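Mutual gliding-motility protein MglA (PDB 6H17) binds and hydrolyses GTP as an Arf-family small GTPase, acting as an intracellular switch that sets the direction and speed of gliding in Myxococcus xanthus. Local coordinates at residues A[18-23]-A[114-119]; A[104-109]-A[145-150]; A[139-144]-A[168-173]. All coordinates share one frame; numbering follows the deposited sequence.

Contact 1. Residues A[18-23]-A[114-119]; sequences YGPGLC and MESLEN. With GSP (5'-guanosine-diphosphate-monothiophosphate), chain C.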
loop_
_atom_site.group_PDB
_atom_site.type_symbol
_atom_site.label_atom_id
_atom_site.label_comp_id
_atom_site.label_asym_id
_atom_site.label_seq_id
_atom_site.Cartn_x
_atom_site.Cartn_y
_atom_site.Cartn_z
ATOM N N TYR A 18 -0.252 1.860 3.430
ATOM C CA TYR A 18 -0.065 2.754 4.563
ATOM C C TYR A 18 -1.372 3.474 4.830
ATOM O O TYR A 18 -2.258 3.502 3.974
ATOM C CB TYR A 18 1.012 3.789 4.206
ATOM C CG TYR A 18 1.926 4.261 5.308
ATOM C CD1 TYR A 18 3.066 3.561 5.628
ATOM C CD2 TYR A 18 1.673 5.434 5.983
ATOM C CE1 TYR A 18 3.919 3.999 6.597
ATOM C CE2 TYR A 18 2.522 5.895 6.976
ATOM C CZ TYR A 18 3.654 5.160 7.276
ATOM O OH TYR A 18 4.567 5.578 8.225
ATOM N N GLY A 19 -1.506 4.077 6.009
ATOM C CA GLY A 19 -2.692 4.830 6.348
ATOM C C GLY A 19 -3.030 4.681 7.812
ATOM O O GLY A 19 -2.450 3.863 8.518
ATOM N N PRO A 20 -3.996 5.448 8.290
ATOM C CA PRO A 20 -4.248 5.525 9.738
ATOM C C PRO A 20 -4.914 4.263 10.272
ATOM O O PRO A 20 -5.312 3.360 9.537
ATOM C CB PRO A 20 -5.138 6.766 9.859
ATOM C CG PRO A 20 -5.835 6.838 8.555
ATOM C CD PRO A 20 -4.824 6.395 7.525
ATOM N N GLY A 21 -5.037 4.198 11.592
ATOM C CA GLY A 21 -5.665 3.044 12.206
ATOM C C GLY A 21 -7.015 2.748 11.616
ATOM O O GLY A 21 -7.807 3.659 11.359
ATOM N N LEU A 22 -7.289 1.471 11.385
ATOM C CA LEU A 22 -8.600 0.974 10.977
ATOM C C LEU A 22 -9.065 1.529 9.635
ATOM O O LEU A 22 -10.263 1.489 9.337
ATOM C CB LEU A 22 -9.657 1.191 12.080
ATOM C CG LEU A 22 -9.331 0.481 13.401
ATOM C CD1 LEU A 22 -10.354 0.901 14.490
ATOM C CD2 LEU A 22 -9.282 -1.025 13.260
ATOM N N CYS A 23 -8.162 1.968 8.765
ATOM C CA CYS A 23 -8.581 2.622 7.531
ATOM C C CYS A 23 -8.932 1.668 6.394
ATOM O O CYS A 23 -9.602 2.098 5.449
ATOM C CB CYS A 23 -7.524 3.611 7.065
ATOM S SG CYS A 23 -5.989 2.823 6.503
ATOM N N MET A 114 -4.463 12.919 7.619
ATOM C CA MET A 114 -3.394 13.882 7.378
ATOM C C MET A 114 -2.163 13.568 8.210
ATOM O O MET A 114 -1.034 13.699 7.722
ATOM C CB MET A 114 -3.896 15.279 7.691
ATOM C CG MET A 114 -4.932 15.751 6.724
ATOM S SD MET A 114 -5.638 17.304 7.266
ATOM C CE MET A 114 -6.356 17.832 5.724
ATOM N N GLU A 115 -2.354 13.169 9.467
ATOM C CA GLU A 115 -1.220 12.793 10.303
ATOM C C GLU A 115 -0.475 11.615 9.694
ATOM O O GLU A 115 0.760 11.604 9.626
ATOM C CB GLU A 115 -1.705 12.453 11.716
ATOM C CG GLU A 115 -0.624 11.854 12.641
ATOM C CD GLU A 115 0.009 12.872 13.565
ATOM O OE1 GLU A 115 0.227 12.536 14.750
ATOM O OE2 GLU A 115 0.283 14.003 13.109
ATOM N N SER A 116 -1.212 10.605 9.245
ATOM C CA SER A 116 -0.582 9.427 8.671
ATOM C C SER A 116 0.141 9.738 7.365
ATOM O O SER A 116 1.209 9.183 7.110
ATOM C CB SER A 116 -1.623 8.329 8.477
ATOM O OG SER A 116 -1.041 7.150 7.976
ATOM N N LEU A 117 -0.432 10.601 6.526
ATOM C CA LEU A 117 0.216 10.952 5.262
ATOM C C LEU A 117 1.510 11.721 5.512
ATOM O O LEU A 117 2.521 11.493 4.833
ATOM C CB LEU A 117 -0.765 11.751 4.397
ATOM C CG LEU A 117 -0.249 12.242 3.051
ATOM C CD1 LEU A 117 0.252 11.074 2.218
ATOM C CD2 LEU A 117 -1.375 13.008 2.341
ATOM N N GLU A 118 1.510 12.621 6.489
ATOM C CA GLU A 118 2.745 13.308 6.847
ATOM C C GLU A 118 3.764 12.333 7.434
ATOM O O GLU A 118 4.968 12.422 7.141
ATOM C CB GLU A 118 2.452 14.459 7.806
ATOM C CG GLU A 118 3.705 15.167 8.280
ATOM C CD GLU A 118 4.433 15.942 7.196
ATOM O OE1 GLU A 118 5.496 16.523 7.525
ATOM O OE2 GLU A 118 3.986 15.977 6.025
ATOM N N ASN A 119 3.303 11.395 8.262
ATOM C CA ASN A 119 4.174 10.368 8.811
ATOM C C ASN A 119 4.808 9.526 7.715
ATOM O O ASN A 119 5.989 9.166 7.819
ATOM C CB ASN A 119 3.340 9.513 9.769
ATOM C CG ASN A 119 4.117 8.406 10.416
ATOM O OD1 ASN A 119 3.846 7.228 10.158
ATOM N ND2 ASN A 119 5.052 8.753 11.285
HETATM P PG GSP C . -4.714 -1.298 11.368
HETATM O O3B GSP C . -6.071 -1.178 10.428
HETATM S S1G GSP C . -5.266 -0.881 13.111
HETATM O O2G GSP C . -4.191 -2.733 11.152
HETATM O O3G GSP C . -3.724 -0.292 10.774
HETATM P PB GSP C . -6.352 -1.553 8.914
HETATM O O1B GSP C . -6.092 -0.386 8.037
HETATM O O2B GSP C . -5.663 -2.812 8.547
HETATM P PA GSP C . -8.811 -3.035 8.545
HETATM O O1A GSP C . -8.597 -3.357 7.142
HETATM O O2A GSP C . -8.628 -4.101 9.535
HETATM O O3A GSP C . -7.949 -1.766 8.962
HETATM O "O5'" GSP C . -10.276 -2.406 8.633
HETATM C "C5'" GSP C . -10.775 -1.922 9.870
HETATM C "C4'" GSP C . -12.297 -1.997 9.891
HETATM O "O4'" GSP C . -12.835 -1.157 8.851
HETATM C "C3'" GSP C . -12.802 -3.390 9.622
HETATM O "O3'" GSP C . -13.938 -3.647 10.431
HETATM C "C2'" GSP C . -13.214 -3.396 8.151
HETATM O "O2'" GSP C . -14.217 -4.306 7.807
HETATM C "C1'" GSP C . -13.670 -1.936 8.010
HETATM N N9 GSP C . -13.606 -1.416 6.650
HETATM C C8 GSP C . -12.520 -1.460 5.832
HETATM N N7 GSP C . -12.822 -0.889 4.648
HETATM C C5 GSP C . -14.127 -0.477 4.726
HETATM C C6 GSP C . -14.976 0.153 3.818
HETATM O O6 GSP C . -14.661 0.506 2.656
HETATM N N1 GSP C . -16.242 0.392 4.250
HETATM C C2 GSP C . -16.676 0.062 5.509
HETATM N N2 GSP C . -17.920 0.347 5.853
HETATM N N3 GSP C . -15.873 -0.556 6.405
HETATM C C4 GSP C . -14.622 -0.811 5.978
#

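Contact 2. Residues A[104-109]-A[145-150]; sequences DSQIER and LPNAVT. With GSP (5'-guanosine-diphosphate-monothiophosphate), chain C; SO4 (sulfate ion), chain D.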
loop_
_atom_site.group_PDB
_atom_site.type_symbol
_atom_site.label_atom_id
_atom_site.label_comp_id
_atom_site.label_asym_id
_atom_site.label_seq_id
_atom_site.Cartn_x
_atom_site.Cartn_y
_atom_site.Cartn_z
ATOM N N ASP A 104 -9.102 6.881 5.076
ATOM C CA ASP A 104 -10.454 6.613 5.557
ATOM C C ASP A 104 -11.326 7.815 5.223
ATOM O O ASP A 104 -11.099 8.907 5.744
ATOM C CB ASP A 104 -10.403 6.370 7.065
ATOM C CG ASP A 104 -11.730 5.883 7.632
ATOM O OD1 ASP A 104 -12.795 6.354 7.167
ATOM O OD2 ASP A 104 -11.714 5.017 8.541
ATOM N N SER A 105 -12.329 7.639 4.370
ATOM C CA SER A 105 -13.101 8.797 3.926
ATOM C C SER A 105 -13.983 9.396 5.016
ATOM O O SER A 105 -14.531 10.489 4.812
ATOM C CB SER A 105 -14.013 8.426 2.749
ATOM O OG SER A 105 -13.264 8.136 1.575
ATOM N N GLN A 106 -14.199 8.715 6.138
ATOM C CA GLN A 106 -15.066 9.271 7.174
ATOM C C GLN A 106 -14.545 10.630 7.637
ATOM O O GLN A 106 -13.358 10.803 7.924
ATOM C CB GLN A 106 -15.129 8.340 8.378
ATOM C CG GLN A 106 -15.762 7.015 8.090
ATOM C CD GLN A 106 -15.756 6.123 9.299
ATOM O OE1 GLN A 106 -16.743 6.046 10.038
ATOM N NE2 GLN A 106 -14.642 5.465 9.536
ATOM N N ILE A 107 -15.455 11.595 7.770
ATOM C CA ILE A 107 -15.054 12.966 8.085
ATOM C C ILE A 107 -14.320 13.035 9.418
ATOM O O ILE A 107 -13.345 13.792 9.561
ATOM C CB ILE A 107 -16.275 13.898 7.984
ATOM C CG1 ILE A 107 -15.835 15.370 7.966
ATOM C CG2 ILE A 107 -17.287 13.619 9.106
ATOM C CD1 ILE A 107 -16.912 16.287 7.430
ATOM N N GLU A 108 -14.720 12.205 10.383
ATOM C CA GLU A 108 -14.077 12.190 11.694
ATOM C C GLU A 108 -12.615 11.771 11.631
ATOM O O GLU A 108 -11.847 12.087 12.550
ATOM C CB GLU A 108 -14.846 11.235 12.618
ATOM C CG GLU A 108 -16.281 11.664 12.922
ATOM C CD GLU A 108 -17.316 11.114 11.940
ATOM O OE1 GLU A 108 -16.956 10.623 10.845
ATOM O OE2 GLU A 108 -18.519 11.175 12.277
ATOM N N ARG A 109 -12.218 11.078 10.574
ATOM C CA ARG A 109 -10.875 10.539 10.446
ATOM C C ARG A 109 -9.984 11.373 9.545
ATOM O O ARG A 109 -8.866 10.953 9.247
ATOM C CB ARG A 109 -10.933 9.094 9.947
ATOM C CG ARG A 109 -11.628 8.156 10.933
ATOM C CD ARG A 109 -10.852 8.018 12.226
ATOM N NE ARG A 109 -9.673 7.171 12.065
ATOM C CZ ARG A 109 -8.658 7.101 12.926
ATOM N NH1 ARG A 109 -8.621 7.859 14.021
ATOM N NH2 ARG A 109 -7.661 6.277 12.700
ATOM N N LEU A 145 -19.919 4.870 3.283
ATOM C CA LEU A 145 -20.421 5.349 4.561
ATOM C C LEU A 145 -21.089 6.725 4.418
ATOM O O LEU A 145 -20.625 7.565 3.638
ATOM C CB LEU A 145 -19.302 5.401 5.593
ATOM C CG LEU A 145 -18.798 4.018 6.006
ATOM C CD1 LEU A 145 -17.678 4.126 7.017
ATOM C CD2 LEU A 145 -19.950 3.185 6.562
ATOM N N PRO A 146 -22.151 6.976 5.163
ATOM C CA PRO A 146 -22.869 8.252 5.008
ATOM C C PRO A 146 -22.061 9.443 5.474
ATOM O O PRO A 146 -22.349 10.571 5.037
ATOM C CB PRO A 146 -24.135 8.052 5.850
ATOM C CG PRO A 146 -23.780 6.986 6.836
ATOM C CD PRO A 146 -22.790 6.074 6.138
ATOM N N ASN A 147 -21.085 9.232 6.343
ATOM C CA ASN A 147 -20.212 10.286 6.836
ATOM C C ASN A 147 -18.937 10.423 6.001
ATOM O O ASN A 147 -18.006 11.114 6.436
ATOM C CB ASN A 147 -19.893 10.059 8.326
ATOM C CG ASN A 147 -19.342 8.648 8.633
ATOM O OD1 ASN A 147 -19.764 7.656 8.044
ATOM N ND2 ASN A 147 -18.450 8.565 9.617
ATOM N N ALA A 148 -18.874 9.819 4.819
ATOM C CA ALA A 148 -17.731 9.991 3.935
ATOM C C ALA A 148 -17.682 11.409 3.386
ATOM O O ALA A 148 -18.699 11.968 2.964
ATOM C CB ALA A 148 -17.814 9.002 2.773
ATOM N N VAL A 149 -16.479 11.978 3.381
ATOM C CA VAL A 149 -16.213 13.266 2.734
ATOM C C VAL A 149 -16.367 13.112 1.226
ATOM O O VAL A 149 -16.209 12.026 0.673
ATOM C CB VAL A 149 -14.772 13.651 3.142
ATOM C CG1 VAL A 149 -14.234 14.836 2.361
ATOM C CG2 VAL A 149 -14.729 13.940 4.647
ATOM N N THR A 150 -16.696 14.202 0.539
ATOM C CA THR A 150 -16.830 14.077 -0.908
ATOM C C THR A 150 -15.465 13.798 -1.543
ATOM O O THR A 150 -14.413 14.115 -0.985
ATOM C CB THR A 150 -17.428 15.338 -1.539
ATOM O OG1 THR A 150 -16.447 16.380 -1.505
ATOM C CG2 THR A 150 -18.679 15.776 -0.833
HETATM P PG GSP C . -4.714 -1.298 11.368
HETATM O O3B GSP C . -6.071 -1.178 10.428
HETATM S S1G GSP C . -5.266 -0.881 13.111
HETATM O O2G GSP C . -4.191 -2.733 11.152
HETATM O O3G GSP C . -3.724 -0.292 10.774
HETATM P PB GSP C . -6.352 -1.553 8.914
HETATM O O1B GSP C . -6.092 -0.386 8.037
HETATM O O2B GSP C . -5.663 -2.812 8.547
HETATM P PA GSP C . -8.811 -3.035 8.545
HETATM O O1A GSP C . -8.597 -3.357 7.142
HETATM O O2A GSP C . -8.628 -4.101 9.535
HETATM O O3A GSP C . -7.949 -1.766 8.962
HETATM O "O5'" GSP C . -10.276 -2.406 8.633
HETATM C "C5'" GSP C . -10.775 -1.922 9.870
HETATM C "C4'" GSP C . -12.297 -1.997 9.891
HETATM O "O4'" GSP C . -12.835 -1.157 8.851
HETATM C "C3'" GSP C . -12.802 -3.390 9.622
HETATM O "O3'" GSP C . -13.938 -3.647 10.431
HETATM C "C2'" GSP C . -13.214 -3.396 8.151
HETATM O "O2'" GSP C . -14.217 -4.306 7.807
HETATM C "C1'" GSP C . -13.670 -1.936 8.010
HETATM N N9 GSP C . -13.606 -1.416 6.650
HETATM C C8 GSP C . -12.520 -1.460 5.832
HETATM N N7 GSP C . -12.822 -0.889 4.648
HETATM C C5 GSP C . -14.127 -0.477 4.726
HETATM C C6 GSP C . -14.976 0.153 3.818
HETATM O O6 GSP C . -14.661 0.506 2.656
HETATM N N1 GSP C . -16.242 0.392 4.250
HETATM C C2 GSP C . -16.676 0.062 5.509
HETATM N N2 GSP C . -17.920 0.347 5.853
HETATM N N3 GSP C . -15.873 -0.556 6.405
HETATM C C4 GSP C . -14.622 -0.811 5.978
HETATM S S SO4 D . -5.497 6.038 15.815
HETATM O O1 SO4 D . -5.754 5.204 14.640
HETATM O O2 SO4 D . -4.105 6.498 15.778
HETATM O O3 SO4 D . -6.360 7.215 15.836
HETATM O O4 SO4 D . -5.697 5.209 17.003
#

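Contact 3. Residues A[139-144]-A[168-173]; sequences QYNKRD and AVAPTG. With GSP (5'-guanosine-diphosphate-monothiophosphate), chain C.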
loop_
_atom_site.group_PDB
_atom_site.type_symbol
_atom_site.label_atom_id
_atom_site.label_comp_id
_atom_site.label_asym_id
_atom_site.label_seq_id
_atom_site.Cartn_x
_atom_site.Cartn_y
_atom_site.Cartn_z
ATOM N N GLN A 139 -5.810 5.899 -2.244
ATOM C CA GLN A 139 -7.130 5.293 -2.256
ATOM C C GLN A 139 -8.025 5.994 -1.253
ATOM O O GLN A 139 -7.660 6.131 -0.079
ATOM C CB GLN A 139 -7.009 3.816 -1.897
ATOM C CG GLN A 139 -8.328 3.067 -1.967
ATOM C CD GLN A 139 -8.213 1.650 -1.487
ATOM O OE1 GLN A 139 -8.444 1.360 -0.314
ATOM N NE2 GLN A 139 -7.849 0.741 -2.397
ATOM N N TYR A 140 -9.194 6.428 -1.699
ATOM C CA TYR A 140 -10.202 7.014 -0.820
ATOM C C TYR A 140 -11.176 5.898 -0.470
ATOM O O TYR A 140 -12.123 5.631 -1.208
ATOM C CB TYR A 140 -10.904 8.189 -1.485
ATOM C CG TYR A 140 -9.978 9.248 -2.056
ATOM C CD1 TYR A 140 -8.820 9.651 -1.388
ATOM C CD2 TYR A 140 -10.252 9.835 -3.283
ATOM C CE1 TYR A 140 -7.982 10.633 -1.931
ATOM C CE2 TYR A 140 -9.424 10.799 -3.824
ATOM C CZ TYR A 140 -8.291 11.184 -3.136
ATOM O OH TYR A 140 -7.436 12.145 -3.660
ATOM N N ASN A 141 -10.924 5.236 0.653
ATOM C CA ASN A 141 -11.683 4.056 1.046
ATOM C C ASN A 141 -12.897 4.452 1.876
ATOM O O ASN A 141 -13.043 5.587 2.339
ATOM C CB ASN A 141 -10.766 3.079 1.793
ATOM C CG ASN A 141 -11.374 1.721 1.970
ATOM O OD1 ASN A 141 -12.075 1.218 1.081
ATOM N ND2 ASN A 141 -11.139 1.111 3.121
ATOM N N LYS A 142 -13.788 3.490 2.054
ATOM C CA LYS A 142 -15.028 3.672 2.829
ATOM C C LYS A 142 -15.998 4.648 2.157
ATOM O O LYS A 142 -16.726 5.387 2.823
ATOM C CB LYS A 142 -14.791 4.027 4.301
ATOM C CG LYS A 142 -13.686 3.198 4.959
ATOM C CD LYS A 142 -13.867 3.087 6.462
ATOM C CE LYS A 142 -12.733 2.290 7.079
ATOM N NZ LYS A 142 -12.778 2.382 8.576
ATOM N N ARG A 143 -16.088 4.580 0.822
ATOM C CA ARG A 143 -17.016 5.436 0.093
ATOM C C ARG A 143 -18.469 5.100 0.378
ATOM O O ARG A 143 -19.345 5.908 0.060
ATOM C CB ARG A 143 -16.784 5.351 -1.421
ATOM C CG ARG A 143 -15.389 5.733 -1.889
ATOM C CD ARG A 143 -14.934 7.085 -1.390
ATOM N NE ARG A 143 -15.942 8.104 -1.655
ATOM C CZ ARG A 143 -16.020 9.270 -1.029
ATOM N NH1 ARG A 143 -15.118 9.607 -0.134
ATOM N NH2 ARG A 143 -16.987 10.122 -1.333
ATOM N N ASP A 144 -18.741 3.942 0.976
ATOM C CA ASP A 144 -20.093 3.497 1.263
ATOM C C ASP A 144 -20.705 4.181 2.472
ATOM O O ASP A 144 -21.920 4.075 2.674
ATOM C CB ASP A 144 -20.086 1.979 1.517
ATOM C CG ASP A 144 -19.199 1.585 2.680
ATOM O OD1 ASP A 144 -19.701 0.938 3.622
ATOM O OD2 ASP A 144 -17.997 1.921 2.669
ATOM N N ALA A 168 -12.699 3.630 -3.222
ATOM C CA ALA A 168 -12.781 2.231 -2.839
ATOM C C ALA A 168 -13.819 1.956 -1.765
ATOM O O ALA A 168 -14.173 2.828 -0.956
ATOM C CB ALA A 168 -11.437 1.705 -2.355
ATOM N N VAL A 169 -14.293 0.707 -1.785
ATOM C CA VAL A 169 -15.051 0.097 -0.691
ATOM C C VAL A 169 -14.371 -1.260 -0.493
ATOM O O VAL A 169 -14.734 -2.254 -1.133
ATOM C CB VAL A 169 -16.541 -0.061 -0.995
ATOM C CG1 VAL A 169 -17.265 -0.627 0.212
ATOM C CG2 VAL A 169 -17.149 1.256 -1.397
ATOM N N ALA A 170 -13.337 -1.292 0.336
ATOM C CA ALA A 170 -12.456 -2.457 0.312
ATOM C C ALA A 170 -13.171 -3.774 0.598
ATOM O O ALA A 170 -12.832 -4.779 -0.060
ATOM C CB ALA A 170 -11.253 -2.237 1.235
ATOM N N PRO A 171 -14.122 -3.872 1.532
ATOM C CA PRO A 171 -14.725 -5.183 1.821
ATOM C C PRO A 171 -15.455 -5.783 0.640
ATOM O O PRO A 171 -15.553 -7.013 0.547
ATOM C CB PRO A 171 -15.675 -4.896 2.993
ATOM C CG PRO A 171 -15.073 -3.681 3.648
ATOM C CD PRO A 171 -14.542 -2.850 2.505
ATOM N N THR A 172 -16.011 -4.956 -0.245
ATOM C CA THR A 172 -16.739 -5.447 -1.408
ATOM C C THR A 172 -15.901 -5.418 -2.677
ATOM O O THR A 172 -16.371 -5.865 -3.732
ATOM C CB THR A 172 -18.015 -4.644 -1.628
ATOM O OG1 THR A 172 -17.632 -3.292 -1.918
ATOM C CG2 THR A 172 -18.938 -4.692 -0.399
ATOM N N GLY A 173 -14.680 -4.922 -2.599
ATOM C CA GLY A 173 -13.769 -4.898 -3.712
ATOM C C GLY A 173 -13.787 -3.653 -4.570
ATOM O O GLY A 173 -12.954 -3.550 -5.486
HETATM P PG GSP C . -4.714 -1.298 11.368
HETATM O O3B GSP C . -6.071 -1.178 10.428
HETATM S S1G GSP C . -5.266 -0.881 13.111
HETATM O O2G GSP C . -4.191 -2.733 11.152
HETATM O O3G GSP C . -3.724 -0.292 10.774
HETATM P PB GSP C . -6.352 -1.553 8.914
HETATM O O1B GSP C . -6.092 -0.386 8.037
HETATM O O2B GSP C . -5.663 -2.812 8.547
HETATM P PA GSP C . -8.811 -3.035 8.545
HETATM O O1A GSP C . -8.597 -3.357 7.142
HETATM O O2A GSP C . -8.628 -4.101 9.535
HETATM O O3A GSP C . -7.949 -1.766 8.962
HETATM O "O5'" GSP C . -10.276 -2.406 8.633
HETATM C "C5'" GSP C . -10.775 -1.922 9.870
HETATM C "C4'" GSP C . -12.297 -1.997 9.891
HETATM O "O4'" GSP C . -12.835 -1.157 8.851
HETATM C "C3'" GSP C . -12.802 -3.390 9.622
HETATM O "O3'" GSP C . -13.938 -3.647 10.431
HETATM C "C2'" GSP C . -13.214 -3.396 8.151
HETATM O "O2'" GSP C . -14.217 -4.306 7.807
HETATM C "C1'" GSP C . -13.670 -1.936 8.010
HETATM N N9 GSP C . -13.606 -1.416 6.650
HETATM C C8 GSP C . -12.520 -1.460 5.832
HETATM N N7 GSP C . -12.822 -0.889 4.648
HETATM C C5 GSP C . -14.127 -0.477 4.726
HETATM C C6 GSP C . -14.976 0.153 3.818
HETATM O O6 GSP C . -14.661 0.506 2.656
HETATM N N1 GSP C . -16.242 0.392 4.250
HETATM C C2 GSP C . -16.676 0.062 5.509
HETATM N N2 GSP C . -17.920 0.347 5.853
HETATM N N3 GSP C . -15.873 -0.556 6.405
HETATM C C4 GSP C . -14.622 -0.811 5.978
#

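Contact 1. Residues A[18-23]-A[114-119]
Pro20 and Ser116 bring the two backbones closest, their CA atoms 5.5 Å apart, where the loop leaving strand 10-18 lies against one side of helix 110-125. This loop is the start of the P-loop (Walker A motif) of a Ras-like GTPase, and the helix meets it with two residues, Ser116 and Asn119, one turn apart. Ser116 turns its hydroxyl inward: with chi1 at -177° OG stands opposite the backbone N and lodges against the backbone of the loop, 3.2 Å from Gly19 C. Beside it the pyrrolidine ring takes up the methylene, Pro20 CD lying 3.9 Å from Ser116 CB. Gly19 has backbone angles that suit a residue without a side chain, and a CB there would run into Cys23 SG. The ring of Tyr18 meets the helix with its edge, CE2 standing 3.5 Å from Ser116 O, while its hydroxyl donates a 2.6 Å hydrogen bond to Asn119 OD1. There the donor sits well above the carbonyl plane, 46° out of it, and ring and amide planes are 30° apart. The joint is shared with helix 86-93, since Asn119 OD1 also accepts from Arg89 NE and its ND2 donates to Asp86; Asn123, a turn farther along helix 110-125, bonds to Tyr18 OH. Replacing Tyr18 by a phenylalanine would remove that oxygen and is likely to leave Asn119 OD1 and Asn123 ND2 each without one partner. Farther along, residues Pro20 to Cys23 form a type II turn, closed by Cys23 N to Pro20 O, and from within it Leu22 N makes a weak hydrogen bond to the bridging O3B of the bound GTP analogue, at 3.1 Å.

Contact 2. Residues A[104-109]-A[145-150]
Asn147 ND2 is gripped by two acceptors from the facing loop: Gln106 OE1 at 3.1 Å and, in one of the two modelled conformers of the glutamate, Glu108 OE1 at 2.8 Å. Both oxygens lie close to the plane of the asparagine amide, so each of its two N-H bonds has an acceptor near its direction, the glutamate one only in that conformer. The setting is the nucleotide end of the Ras-like fold, where the loops that follow the parallel strands 98-104 and 136-141 meet. They join in a single antiparallel bridge, with Gln106 and Ala148 as its non-hydrogen-bonded pair, CA atoms 4.3 Å apart. Val149 N to Ser105 O and Ile107 N to Asn147 O flank that pair, the first of them almost linear at 171°. A type I turn from Leu145 to Ala148 presents Asn147 to this bridge; its chi1 of 53° sets CG between the backbone N and carbonyl carbon, which tips the amide across to the glutamine. The two amide planes stand 88° apart, nearly perpendicular. The other half of the Gln106 amide, and its backbone N, are held by Asp104. OD1 accepts from the backbone N, closing an Asx turn, while NE2 points between the two carboxylate oxygens, meeting both on the syn side, with both in the plane of the glutamine amide. Asp104 OD2 also forms a salt bridge with Lys142, so the glutamine is tied indirectly to the nucleotide site. Next to the polar network, Ile107 CB packs on Val149 CG2 at 3.7 Å, their side chains crossing at about a right angle. Leu145 divides its methyls between two neighbours: CD1 rests 3.6 Å from Gln106 CD, while CD2 lies 3.6 Å from N2 of the guanine.

Contact 3. Residues A[139-144]-A[168-173]
Backbone bonds join Tyr140 and Arg143 to Ala168, bringing together the NKxD motif of the GTPase (Asn141 to Asp144) and the loop after strand 165-167 that completes the guanine pocket. Ala168 N donates to Tyr140 O at 2.9 Å, carrying on the parallel pairing of strands 136-141 and 165-167, and Arg143 N returns a nearly linear bond (170°) to Ala168 O. Among side-chain bonds, Asn141 ties protein to protein and protein to base. Its OD1 accepts from Ala170 N at 2.9 Å in the carbonyl plane, on a lone pair, while ND2 donates to N7 of the guanine and to Cys23 O of the P-loop. With both ends of the amide engaged, its flip state is fixed. Ala170 N also makes a weak bond to O6, so that one amide serves both asparagine and base. The edge of the guanine that distinguishes it from adenine is read by Asp144, whose OD2 accepts from N1 at 2.8 Å and OD1 from the exocyclic N2 at 2.9 Å; chi1 of 60° turns the carboxylate toward them. Apolar contacts sandwich the base. The extended chain of Lys142 runs along one face, CG lying 3.5 Å from C6, and Pro171 takes the opposite face with CD 3.3 Å from C5. The lysine's NZ is committed elsewhere, to Asp104 and to Leu22 O. Val169 CG1 packs against Asp144 OD2, 3.6 Å away. Deeper in the contact, the amide of Gln139, held by Asn28 through OE1 and Thr179 through NE2, lies flat beneath a methyl group, Ala168 CB sitting 3.3 Å above its CD.

The three contacts lie on the nucleotide side of one Ras-like fold, and each touches the bound GTP analogue. Contacts 2 and 3 are nearest, with centres about 11 Å apart, while contact 1 lies about 14 Å from contact 2 and 16 Å from contact 3. Along the chain contact 1 closes before contact 3 opens, whereas contact 2 interleaves with both. Strands 10-18 and 98-104 run into 18-23 and 104-109, and strand 136-141 ends within 139-144, which continues into 145-150. Bonds pass between them: Gly21 O meets Arg109, Val149 O meets Arg143 NH1, and Ser105 OG meets Asn141 O. Phosphate and guanine sites are thus joined through contact 2.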